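Local coordinates for protein beta-1,4-mannanase (Aplysia kurodai, PDB 3VUP) that probably hydrolyses the beta-1,4-mannosidic bonds of mannan as a digestive-fluid enzyme of the sea hare, at residues I168-N173 with A182-G187. Sequence-based numbering, arbitrary orientation. Where two conformers were deposited one is given.
Sequences IPDKHN and ALKNSG. With SO4 (sulfate ion), chain G.
Asp170 and Lys184 bring their CA atoms to 4.5 Å, and Pro169 lies near Leu183, within one long loop of the TIM barrel, between strand 157-161 and helix 197-214; segments 168-173 and 182-187 share no hydrogen bond. Thr180, in the connection between them, is hydrogen-bonded through OG1 to Ile168 O and Lys171 N, and the disulfide Cys177-Cys244 links this connection to helix 242-249.

Asp170 and Lys184 lie alongside, their side chains running the same way. The extended lysine, with CG trans to its N (chi1 179°), slides its methylenes past the carboxylate, CD reaching 3.6 Å from Asp170 OD1. Lys184 NZ stays 4.6 Å from that same oxygen, too far for a salt bridge, so the attraction is probably modest at an exposed surface. A long aliphatic shaft with a charged end suits this position, since it can pack and still meet solvent. Asp170 takes positive phi (57°), which aspartate tolerates better than most residues.

Pro169, whose rigid ring restricts the backbone just before Asp170, directs its CB toward segment 182-187, and CB meets Leu183 O at 3.8 Å. Leu183 is buried, as suits its apolar side chain; its carbonyl is engaged by the type II turn from Leu183 to Ser186, in which Asn185 supplies the positive phi of the third position. Beyond Asp170, a sulfate, probably from the crystallisation liquor, accepts a hydrogen bond from Lys171 NZ at O1 and a nearly straight one from His172 N at O2. Across the turn, Ser186 OG donates to Leu183 O at 2.7 Å, beside the bond from Ser186 N.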
loop_
_atom_site.group_PDB
_atom_site.type_symbol
_atom_site.label_atom_id
_atom_site.label_comp_id
_atom_site.label_asym_id
_atom_site.label_seq_id
_atom_site.Cartn_x
_atom_site.Cartn_y
_atom_site.Cartn_z
ATOM N N ILE A 168 4.099 14.147 -12.745
ATOM C CA ILE A 168 4.115 15.528 -13.205
ATOM C C ILE A 168 2.749 16.156 -12.945
ATOM O O ILE A 168 1.745 15.700 -13.493
ATOM C CB ILE A 168 4.433 15.608 -14.707
ATOM C CG1 ILE A 168 5.799 14.980 -14.991
ATOM C CG2 ILE A 168 4.379 17.059 -15.173
ATOM C CD1 ILE A 168 6.051 14.683 -16.458
ATOM N N PRO A 169 2.693 17.192 -12.095
ATOM C CA PRO A 169 1.426 17.864 -11.803
ATOM C C PRO A 169 1.142 18.942 -12.843
ATOM O O PRO A 169 2.043 19.343 -13.583
ATOM C CB PRO A 169 1.708 18.511 -10.453
ATOM C CG PRO A 169 3.149 18.926 -10.571
ATOM C CD PRO A 169 3.817 17.824 -11.373
ATOM N N ASP A 170 -0.097 19.414 -12.887
ATOM C CA ASP A 170 -0.491 20.505 -13.775
ATOM C C ASP A 170 -0.213 20.204 -15.247
ATOM O O ASP A 170 0.217 21.079 -15.999
ATOM C CB ASP A 170 0.165 21.829 -13.360
ATOM C CG ASP A 170 -0.533 23.029 -13.963
ATOM O OD1 ASP A 170 0.097 24.106 -14.042
ATOM O OD2 ASP A 170 -1.711 22.885 -14.366
ATOM N N LYS A 171 -0.479 18.970 -15.655
ATOM C CA LYS A 171 -0.277 18.570 -17.036
ATOM C C LYS A 171 -1.626 18.301 -17.679
ATOM O O LYS A 171 -2.366 17.412 -17.253
ATOM C CB LYS A 171 0.605 17.323 -17.127
ATOM C CG LYS A 171 1.134 17.049 -18.538
ATOM C CD LYS A 171 2.172 18.093 -18.943
ATOM C CE LYS A 171 2.877 17.733 -20.241
ATOM N NZ LYS A 171 1.929 17.675 -21.381
ATOM N N HIS A 172 -1.946 19.065 -18.712
ATOM C CA HIS A 172 -3.149 18.805 -19.471
ATOM C C HIS A 172 -3.050 17.478 -20.204
ATOM O O HIS A 172 -2.000 17.121 -20.741
ATOM C CB HIS A 172 -3.370 19.913 -20.501
ATOM C CG HIS A 172 -4.337 19.544 -21.582
ATOM N ND1 HIS A 172 -5.691 19.410 -21.359
ATOM C CD2 HIS A 172 -4.142 19.271 -22.895
ATOM C CE1 HIS A 172 -6.287 19.068 -22.488
ATOM N NE2 HIS A 172 -5.371 18.983 -23.437
ATOM N N ASN A 173 -4.167 16.769 -20.256
ATOM C CA ASN A 173 -4.313 15.674 -21.199
ATOM C C ASN A 173 -5.759 15.647 -21.648
ATOM O O ASN A 173 -6.659 15.899 -20.849
ATOM C CB ASN A 173 -3.892 14.334 -20.585
ATOM C CG ASN A 173 -3.668 13.248 -21.635
ATOM O OD1 ASN A 173 -4.610 12.772 -22.269
ATOM N ND2 ASN A 173 -2.422 12.828 -21.791
ATOM N N ALA A 182 -5.826 19.222 -11.944
ATOM C CA ALA A 182 -6.420 19.366 -10.612
ATOM C C ALA A 182 -5.372 19.283 -9.501
ATOM O O ALA A 182 -5.605 19.774 -8.396
ATOM C CB ALA A 182 -7.509 18.336 -10.384
ATOM N N LEU A 183 -4.227 18.669 -9.800
ATOM C CA LEU A 183 -3.125 18.525 -8.852
ATOM C C LEU A 183 -2.145 19.693 -8.870
ATOM O O LEU A 183 -1.135 19.649 -8.170
ATOM C CB LEU A 183 -2.378 17.212 -9.083
ATOM C CG LEU A 183 -3.205 15.963 -8.775
ATOM C CD1 LEU A 183 -2.453 14.728 -9.217
ATOM C CD2 LEU A 183 -3.550 15.869 -7.289
ATOM N N LYS A 184 -2.430 20.733 -9.646
ATOM C CA LYS A 184 -1.566 21.907 -9.652
ATOM C C LYS A 184 -1.412 22.446 -8.237
ATOM O O LYS A 184 -2.400 22.647 -7.526
ATOM C CB LYS A 184 -2.126 23.003 -10.563
ATOM C CG LYS A 184 -1.270 24.258 -10.568
ATOM C CD LYS A 184 -1.910 25.374 -11.364
ATOM C CE LYS A 184 -1.014 26.595 -11.349
ATOM N NZ LYS A 184 -1.689 27.772 -11.941
ATOM N N ASN A 185 -0.162 22.669 -7.837
ATOM C CA ASN A 185 0.149 23.230 -6.530
ATOM C C ASN A 185 -0.378 22.400 -5.361
ATOM O O ASN A 185 -0.613 22.925 -4.281
ATOM C CB ASN A 185 -0.281 24.693 -6.445
ATOM C CG ASN A 185 0.601 25.583 -7.293
ATOM O OD1 ASN A 185 1.771 25.262 -7.529
ATOM N ND2 ASN A 185 0.054 26.695 -7.763
ATOM N N SER A 186 -0.527 21.097 -5.571
ATOM C CA SER A 186 -0.936 20.192 -4.498
ATOM C C SER A 186 0.253 19.707 -3.684
ATOM O O SER A 186 0.096 19.231 -2.558
ATOM C CB SER A 186 -1.628 18.969 -5.087
ATOM O OG SER A 186 -0.720 18.216 -5.883
ATOM N N GLY A 187 1.437 19.801 -4.275
ATOM C CA GLY A 187 2.623 19.198 -3.705
ATOM C C GLY A 187 3.040 17.930 -4.424
ATOM O O GLY A 187 4.174 17.489 -4.254
HETATM S S SO4 G . 0.602 21.361 -20.536
HETATM O O1 SO4 G . 0.295 20.211 -21.389
HETATM O O2 SO4 G . -0.113 21.194 -19.284
HETATM O O3 SO4 G . 2.046 21.408 -20.312
HETATM O O4 SO4 G . 0.178 22.586 -21.197
#